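Local atomic coordinates of aclacinomycin oxidoreductase (AknOx) (Streptomyces galilaeus, PDB entry 2IPI), a protein that oxidises the terminal sugar of aclacinomycins in two successive FAD- and oxygen-dependent steps, turning aclacinomycin N into aclacinomycin A and then into aclacinomycin Y. Residues S405-D417 with T488-K500. Residues are numbered along the deposited sequence; the frame is centred on the assembly and turned at random.
Sequences SVPETATATAQRD and TLYYKGNYPRLQK
The amide of N494 reaches into the curl of 405-417 and donates from ND2 to the carbonyl oxygen of E408, 3.2 Å away. The bond is bent (147° at the hydrogen), and the donor is tilted somewhat out of the carbonyl plane. The same ND2 lies 3.1 Å from T411 O, while A412 CA and the methyl of A414 lie against the amide nitrogen. A414 CB also rests 3.5 Å from Y491 O, and A412 CB meets L498 CD2 at 4.2 Å; the two alanines belong to the close-packed part. Beside it a water bridges three backbone groups: it donates to A412 O and Y490 O and accepts from A414 N. The contact joins the loop between strands 391-398 and 420-428 to the bend linking helices 486-491 and 495-505, a bend that belongs to the berberine-bridge-enzyme-like C-terminal region of this flavoenzyme. There K492 leaves helical geometry with positive phi, directly after Y491, whose hydroxyl bonds to G214. The looser side begins with N494 OD1, which accepts a hydrogen bond from a second water, 2.8 Å away, that also bonds to T409 OG1. Farther along, E408 and K492 cross nearly at right angles. With CG anti to the backbone N (chi1 167°) and a bend at chi2, E408 brings OE2 to 3.5 Å from K492 CD; its closer approach to CE is doubtful. K492 NZ stays 4.0 Å from E408 OE2, its salt bridge being made with E463.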
ATOM      1  N   SER A 405     -13.761  -7.329  -9.409  1.00 14.79           N
ATOM      2  CA  SER A 405     -14.486  -7.336 -10.670  1.00 15.22           C
ATOM      3  C   SER A 405     -13.499  -7.579 -11.815  1.00 14.29           C
ATOM      4  O   SER A 405     -13.897  -7.996 -12.899  1.00 14.26           O
ATOM      5  CB  SER A 405     -15.250  -6.040 -10.919  1.00 16.95           C
ATOM      6  OG  SER A 405     -15.900  -5.503  -9.773  1.00 19.52           O
ATOM      7  N   VAL A 406     -12.224  -7.320 -11.576  1.00 15.26           N
ATOM      8  CA  VAL A 406     -11.150  -7.580 -12.524  1.00 15.18           C
ATOM      9  C   VAL A 406     -10.635  -9.009 -12.446  1.00 15.40           C
ATOM     10  O   VAL A 406     -10.357  -9.493 -11.343  1.00 22.29           O
ATOM     11  CB  VAL A 406      -9.967  -6.640 -12.198  1.00 14.98           C
ATOM     12  CG1 VAL A 406      -8.803  -6.872 -13.145  1.00 13.64           C
ATOM     13  CG2 VAL A 406     -10.419  -5.186 -12.218  1.00  8.73           C
ATOM     14  N   PRO A 407     -10.458  -9.724 -13.540  1.00 16.95           N
ATOM     15  CA  PRO A 407      -9.822 -11.053 -13.500  1.00 16.79           C
ATOM     16  C   PRO A 407      -8.423 -11.009 -12.889  1.00 15.50           C
ATOM     17  O   PRO A 407      -7.603 -10.134 -13.173  1.00 11.61           O
ATOM     18  CB  PRO A 407      -9.749 -11.452 -14.977  1.00 17.78           C
ATOM     19  CG  PRO A 407     -10.888 -10.702 -15.591  1.00 16.30           C
ATOM     20  CD  PRO A 407     -10.844  -9.349 -14.919  1.00 17.77           C
ATOM     21  N   GLU A 408      -8.150 -11.979 -12.015  1.00 16.47           N
ATOM     22  CA  GLU A 408      -6.905 -12.135 -11.272  1.00 18.16           C
ATOM     23  C   GLU A 408      -5.679 -11.959 -12.154  1.00 12.85           C
ATOM     24  O   GLU A 408      -4.628 -11.430 -11.806  1.00 11.14           O
ATOM     25  CB  GLU A 408      -6.889 -13.524 -10.626  1.00 21.30           C
ATOM     26  CG  GLU A 408      -5.570 -14.005 -10.072  1.00 24.13           C
ATOM     27  CD  GLU A 408      -5.694 -14.667  -8.708  1.00 24.15           C
ATOM     28  OE1 GLU A 408      -6.752 -14.534  -8.057  1.00 23.82           O
ATOM     29  OE2 GLU A 408      -4.718 -15.329  -8.288  1.00 27.33           O
ATOM     30  N   THR A 409      -5.832 -12.420 -13.384  1.00 13.07           N
ATOM     31  CA  THR A 409      -4.806 -12.366 -14.392  1.00 16.13           C
ATOM     32  C   THR A 409      -4.836 -11.087 -15.219  1.00 17.75           C
ATOM     33  O   THR A 409      -4.031 -11.018 -16.137  1.00 20.06           O
ATOM     34  CB  THR A 409      -5.005 -13.560 -15.352  1.00 19.39           C
ATOM     35  OG1 THR A 409      -4.020 -13.523 -16.388  1.00 29.02           O
ATOM     36  CG2 THR A 409      -6.367 -13.439 -16.024  1.00 10.65           C
ATOM     37  N   ALA A 410      -5.718 -10.131 -14.963  1.00 15.76           N
ATOM     38  CA  ALA A 410      -5.907  -8.996 -15.853  1.00 14.86           C
ATOM     39  C   ALA A 410      -4.972  -7.852 -15.505  1.00 17.39           C
ATOM     40  O   ALA A 410      -4.748  -6.970 -16.341  1.00 19.23           O
ATOM     41  CB  ALA A 410      -7.349  -8.508 -15.813  1.00 16.47           C
ATOM     42  N   THR A 411      -4.380  -7.909 -14.325  1.00 15.76           N
ATOM     43  CA  THR A 411      -3.394  -6.960 -13.809  1.00 16.10           C
ATOM     44  C   THR A 411      -2.289  -7.711 -13.089  1.00  9.96           C
ATOM     45  O   THR A 411      -2.421  -8.941 -13.051  1.00 11.30           O
ATOM     46  CB  THR A 411      -4.176  -6.002 -12.888  1.00 19.66           C
ATOM     47  OG1 THR A 411      -3.564  -4.737 -12.704  1.00 35.87           O
ATOM     48  CG2 THR A 411      -4.262  -6.658 -11.533  1.00 14.37           C
ATOM     49  N   ALA A 412      -1.259  -7.112 -12.524  1.00  7.00           N
ATOM     50  CA  ALA A 412      -0.239  -7.759 -11.721  1.00 12.69           C
ATOM     51  C   ALA A 412      -0.555  -7.614 -10.228  1.00 13.81           C
ATOM     52  O   ALA A 412       0.304  -7.787  -9.368  1.00 16.67           O
ATOM     53  CB  ALA A 412       1.173  -7.247 -11.998  1.00 14.18           C
ATOM     54  N   THR A 413      -1.801  -7.254  -9.960  1.00 11.29           N
ATOM     55  CA  THR A 413      -2.423  -7.403  -8.655  1.00 12.73           C
ATOM     56  C   THR A 413      -3.433  -8.556  -8.740  1.00 14.90           C
ATOM     57  O   THR A 413      -4.546  -8.394  -9.260  1.00 13.39           O
ATOM     58  CB  THR A 413      -3.155  -6.169  -8.116  1.00 15.25           C
ATOM     59  OG1 THR A 413      -4.360  -5.941  -8.836  1.00 36.10           O
ATOM     60  CG2 THR A 413      -2.297  -4.942  -8.298  1.00  2.23           C
ATOM     61  N   ALA A 414      -2.962  -9.691  -8.237  1.00 11.90           N
ATOM     62  CA  ALA A 414      -3.700 -10.937  -8.386  1.00 14.29           C
ATOM     63  C   ALA A 414      -4.873 -11.051  -7.427  1.00 13.23           C
ATOM     64  O   ALA A 414      -5.921 -11.590  -7.777  1.00 16.88           O
ATOM     65  CB  ALA A 414      -2.755 -12.116  -8.176  1.00 17.11           C
ATOM     66  N   GLN A 415      -4.708 -10.553  -6.215  1.00 14.70           N
ATOM     67  CA  GLN A 415      -5.704 -10.795  -5.172  1.00 14.66           C
ATOM     68  C   GLN A 415      -7.038 -10.154  -5.500  1.00 13.76           C
ATOM     69  O   GLN A 415      -7.327  -9.034  -5.113  1.00 11.67           O
ATOM     70  CB  GLN A 415      -5.149 -10.284  -3.838  1.00 15.36           C
ATOM     71  CG  GLN A 415      -4.004 -11.132  -3.308  1.00 17.14           C
ATOM     72  CD  GLN A 415      -2.633 -10.663  -3.747  1.00 20.81           C
ATOM     73  OE1 GLN A 415      -1.607 -11.255  -3.375  1.00 21.23           O
ATOM     74  NE2 GLN A 415      -2.573  -9.585  -4.533  1.00 12.90           N
ATOM     75  N   ARG A 416      -7.891 -10.870  -6.239  1.00 14.15           N
ATOM     76  CA  ARG A 416      -9.167 -10.275  -6.634  1.00 16.56           C
ATOM     77  C   ARG A 416     -10.364 -11.021  -6.074  1.00 12.48           C
ATOM     78  O   ARG A 416     -11.412 -11.062  -6.714  1.00 10.88           O
ATOM     79  CB  ARG A 416      -9.236 -10.179  -8.170  1.00 13.46           C
ATOM     80  CG  ARG A 416      -8.106  -9.324  -8.731  1.00 10.37           C
ATOM     81  CD  ARG A 416      -8.241  -7.841  -8.393  1.00  9.03           C
ATOM     82  NE  ARG A 416      -7.292  -7.062  -9.196  1.00 14.04           N
ATOM     83  CZ  ARG A 416      -7.488  -5.802  -9.582  1.00 14.78           C
ATOM     84  NH1 ARG A 416      -8.598  -5.173  -9.237  1.00 12.41           N
ATOM     85  NH2 ARG A 416      -6.559  -5.190 -10.314  1.00 13.47           N
ATOM     86  N   ASP A 417     -10.267 -11.605  -4.877  1.00 11.17           N
ATOM     87  CA  ASP A 417     -11.484 -12.234  -4.315  1.00 11.65           C
ATOM     88  C   ASP A 417     -11.313 -12.328  -2.794  1.00 13.02           C
ATOM     89  O   ASP A 417     -11.535 -13.384  -2.211  1.00 15.64           O
ATOM     90  CB  ASP A 417     -11.778 -13.577  -4.949  1.00 16.77           C
ATOM     91  CG  ASP A 417     -13.018 -14.305  -4.484  1.00 16.65           C
ATOM     92  OD1 ASP A 417     -12.933 -15.507  -4.147  1.00 21.53           O
ATOM     93  OD2 ASP A 417     -14.125 -13.726  -4.421  1.00 16.66           O
ATOM     94  N   THR A 488       4.833 -16.837  -4.303  1.00 12.96           N
ATOM     95  CA  THR A 488       3.468 -17.361  -4.282  1.00 14.34           C
ATOM     96  C   THR A 488       2.611 -16.480  -3.378  1.00 13.26           C
ATOM     97  O   THR A 488       1.496 -16.092  -3.695  1.00 12.39           O
ATOM     98  CB  THR A 488       3.450 -18.815  -3.779  1.00 17.59           C
ATOM     99  OG1 THR A 488       4.208 -19.617  -4.712  1.00 19.01           O
ATOM    100  CG2 THR A 488       2.038 -19.377  -3.708  1.00 15.44           C
ATOM    101  N   LEU A 489       3.203 -16.168  -2.218  1.00 12.02           N
ATOM    102  CA  LEU A 489       2.496 -15.428  -1.194  1.00 13.65           C
ATOM    103  C   LEU A 489       2.024 -14.086  -1.743  1.00 11.46           C
ATOM    104  O   LEU A 489       0.877 -13.718  -1.529  1.00 11.43           O
ATOM    105  CB  LEU A 489       3.372 -15.206   0.041  1.00 14.58           C
ATOM    106  CG  LEU A 489       3.697 -16.425   0.904  1.00 13.22           C
ATOM    107  CD1 LEU A 489       4.327 -15.968   2.213  1.00  8.20           C
ATOM    108  CD2 LEU A 489       2.468 -17.275   1.187  1.00 12.67           C
ATOM    109  N   TYR A 490       2.926 -13.387  -2.443  1.00 12.69           N
ATOM    110  CA  TYR A 490       2.579 -12.029  -2.873  1.00  9.37           C
ATOM    111  C   TYR A 490       1.873 -11.960  -4.220  1.00 14.09           C
ATOM    112  O   TYR A 490       1.084 -11.036  -4.473  1.00 13.55           O
ATOM    113  CB  TYR A 490       3.862 -11.195  -2.926  1.00  9.71           C
ATOM    114  CG  TYR A 490       4.353 -10.633  -1.624  1.00 11.38           C
ATOM    115  CD1 TYR A 490       5.637 -10.927  -1.174  1.00 15.66           C
ATOM    116  CD2 TYR A 490       3.583  -9.816  -0.801  1.00 12.66           C
ATOM    117  CE1 TYR A 490       6.136 -10.433   0.021  1.00 14.62           C
ATOM    118  CE2 TYR A 490       4.069  -9.315   0.396  1.00  7.07           C
ATOM    119  CZ  TYR A 490       5.342  -9.623   0.812  1.00 14.18           C
ATOM    120  OH  TYR A 490       5.842  -9.126   2.007  1.00 12.39           O
ATOM    121  N   TYR A 491       2.147 -12.854  -5.162  1.00 11.65           N
ATOM    122  CA  TYR A 491       1.651 -12.692  -6.522  1.00 11.89           C
ATOM    123  C   TYR A 491       0.839 -13.866  -7.047  1.00 14.13           C
ATOM    124  O   TYR A 491       0.363 -13.782  -8.195  1.00 12.26           O
ATOM    125  CB  TYR A 491       2.846 -12.526  -7.487  1.00 10.61           C
ATOM    126  CG  TYR A 491       3.846 -11.452  -7.186  1.00 11.87           C
ATOM    127  CD1 TYR A 491       3.525 -10.098  -7.310  1.00 10.36           C
ATOM    128  CD2 TYR A 491       5.131 -11.758  -6.778  1.00  8.49           C
ATOM    129  CE1 TYR A 491       4.466  -9.115  -7.031  1.00  9.78           C
ATOM    130  CE2 TYR A 491       6.069 -10.793  -6.498  1.00  9.14           C
ATOM    131  CZ  TYR A 491       5.730  -9.466  -6.628  1.00  9.19           C
ATOM    132  OH  TYR A 491       6.699  -8.544  -6.340  1.00  9.50           O
ATOM    133  N   LYS A 492       0.697 -14.943  -6.285  1.00 10.23           N
ATOM    134  CA  LYS A 492       0.038 -16.168  -6.710  1.00 11.58           C
ATOM    135  C   LYS A 492       0.453 -16.573  -8.114  1.00 12.54           C
ATOM    136  O   LYS A 492       1.634 -16.478  -8.435  1.00 13.62           O
ATOM    137  CB  LYS A 492      -1.486 -15.999  -6.621  1.00 12.58           C
ATOM    138  CG  LYS A 492      -1.887 -15.672  -5.173  1.00 12.15           C
ATOM    139  CD  LYS A 492      -3.279 -15.050  -5.140  1.00 13.69           C
ATOM    140  CE  LYS A 492      -4.365 -16.059  -5.476  1.00 15.14           C
ATOM    141  NZ  LYS A 492      -5.393 -16.262  -4.420  1.00 13.10           N
ATOM    142  N   GLY A 493      -0.464 -17.013  -8.968  1.00 13.47           N
ATOM    143  CA  GLY A 493      -0.107 -17.497 -10.289  1.00 17.06           C
ATOM    144  C   GLY A 493       0.479 -16.477 -11.238  1.00 17.17           C
ATOM    145  O   GLY A 493       0.769 -16.800 -12.390  1.00 20.25           O
ATOM    146  N   ASN A 494       0.636 -15.235 -10.788  1.00 16.18           N
ATOM    147  CA  ASN A 494       1.102 -14.160 -11.658  1.00 16.41           C
ATOM    148  C   ASN A 494       2.607 -14.050 -11.742  1.00 17.23           C
ATOM    149  O   ASN A 494       3.112 -13.364 -12.640  1.00 20.43           O
ATOM    150  CB  ASN A 494       0.514 -12.827 -11.170  1.00 14.22           C
ATOM    151  CG  ASN A 494      -0.839 -12.577 -11.811  1.00 13.22           C
ATOM    152  OD1 ASN A 494      -1.373 -13.411 -12.547  1.00 11.27           O
ATOM    153  ND2 ASN A 494      -1.399 -11.397 -11.526  1.00 10.45           N
ATOM    154  N   TYR A 495       3.333 -14.691 -10.841  1.00 15.51           N
ATOM    155  CA  TYR A 495       4.773 -14.565 -10.781  1.00 17.11           C
ATOM    156  C   TYR A 495       5.538 -14.955 -12.040  1.00 15.48           C
ATOM    157  O   TYR A 495       6.474 -14.212 -12.393  1.00 17.29           O
ATOM    158  CB  TYR A 495       5.338 -15.432  -9.643  1.00 18.32           C
ATOM    159  CG  TYR A 495       6.747 -15.072  -9.239  1.00 15.41           C
ATOM    160  CD1 TYR A 495       7.744 -16.048  -9.288  1.00 15.94           C
ATOM    161  CD2 TYR A 495       7.093 -13.795  -8.806  1.00 13.05           C
ATOM    162  CE1 TYR A 495       9.036 -15.736  -8.920  1.00 15.51           C
ATOM    163  CE2 TYR A 495       8.390 -13.486  -8.432  1.00 14.25           C
ATOM    164  CZ  TYR A 495       9.363 -14.466  -8.496  1.00 11.67           C
ATOM    165  OH  TYR A 495      10.666 -14.200  -8.127  1.00 12.24           O
ATOM    166  N   PRO A 496       5.217 -16.059 -12.692  1.00 17.47           N
ATOM    167  CA  PRO A 496       6.042 -16.422 -13.871  1.00 17.26           C
ATOM    168  C   PRO A 496       6.006 -15.305 -14.910  1.00 16.48           C
ATOM    169  O   PRO A 496       7.005 -14.887 -15.482  1.00 19.33           O
ATOM    170  CB  PRO A 496       5.375 -17.686 -14.394  1.00 18.94           C
ATOM    171  CG  PRO A 496       4.665 -18.260 -13.208  1.00 18.06           C
ATOM    172  CD  PRO A 496       4.149 -17.045 -12.484  1.00 16.08           C
ATOM    173  N   ARG A 497       4.787 -14.803 -15.149  1.00 17.35           N
ATOM    174  CA  ARG A 497       4.611 -13.722 -16.112  1.00 14.29           C
ATOM    175  C   ARG A 497       5.422 -12.493 -15.714  1.00 14.50           C
ATOM    176  O   ARG A 497       5.990 -11.813 -16.559  1.00 16.73           O
ATOM    177  CB  ARG A 497       3.131 -13.355 -16.240  1.00 14.03           C
ATOM    178  N   LEU A 498       5.552 -12.228 -14.403  1.00 10.18           N
ATOM    179  CA  LEU A 498       6.443 -11.151 -13.963  1.00 10.71           C
ATOM    180  C   LEU A 498       7.920 -11.478 -14.114  1.00 13.33           C
ATOM    181  O   LEU A 498       8.752 -10.584 -14.355  1.00 11.88           O
ATOM    182  CB  LEU A 498       6.174 -10.801 -12.491  1.00 13.83           C
ATOM    183  CG  LEU A 498       4.882  -9.993 -12.269  1.00 11.43           C
ATOM    184  CD1 LEU A 498       4.410 -10.112 -10.829  1.00  8.40           C
ATOM    185  CD2 LEU A 498       5.124  -8.543 -12.673  1.00  9.32           C
ATOM    186  N   GLN A 499       8.269 -12.756 -13.982  1.00 12.69           N
ATOM    187  CA  GLN A 499       9.660 -13.159 -14.185  1.00 11.46           C
ATOM    188  C   GLN A 499      10.119 -12.867 -15.614  1.00  8.37           C
ATOM    189  O   GLN A 499      11.276 -12.468 -15.798  1.00 14.46           O
ATOM    190  CB  GLN A 499       9.873 -14.644 -13.891  1.00 13.78           C
ATOM    191  CG  GLN A 499       9.771 -15.014 -12.418  1.00 12.14           C
ATOM    192  CD  GLN A 499      10.307 -16.405 -12.128  1.00 14.25           C
ATOM    193  OE1 GLN A 499       9.659 -17.422 -12.375  1.00 15.29           O
ATOM    194  NE2 GLN A 499      11.520 -16.470 -11.582  1.00 11.49           N
ATOM    195  N   LYS A 500       9.216 -13.105 -16.573  1.00 10.52           N
ATOM    196  CA  LYS A 500       9.594 -12.929 -17.970  1.00  9.94           C
ATOM    197  C   LYS A 500       9.767 -11.452 -18.312  1.00 14.65           C
ATOM    198  O   LYS A 500      10.591 -11.059 -19.143  1.00 11.03           O
ATOM    199  CB  LYS A 500       8.550 -13.562 -18.891  1.00  7.91           C
TER
HETATM  200  O   HOH W   1      -1.209 -13.629 -15.365  1.00 10.96           O
HETATM  201  O   HOH W   2      -0.524  -9.564  -6.717  1.00  6.55           O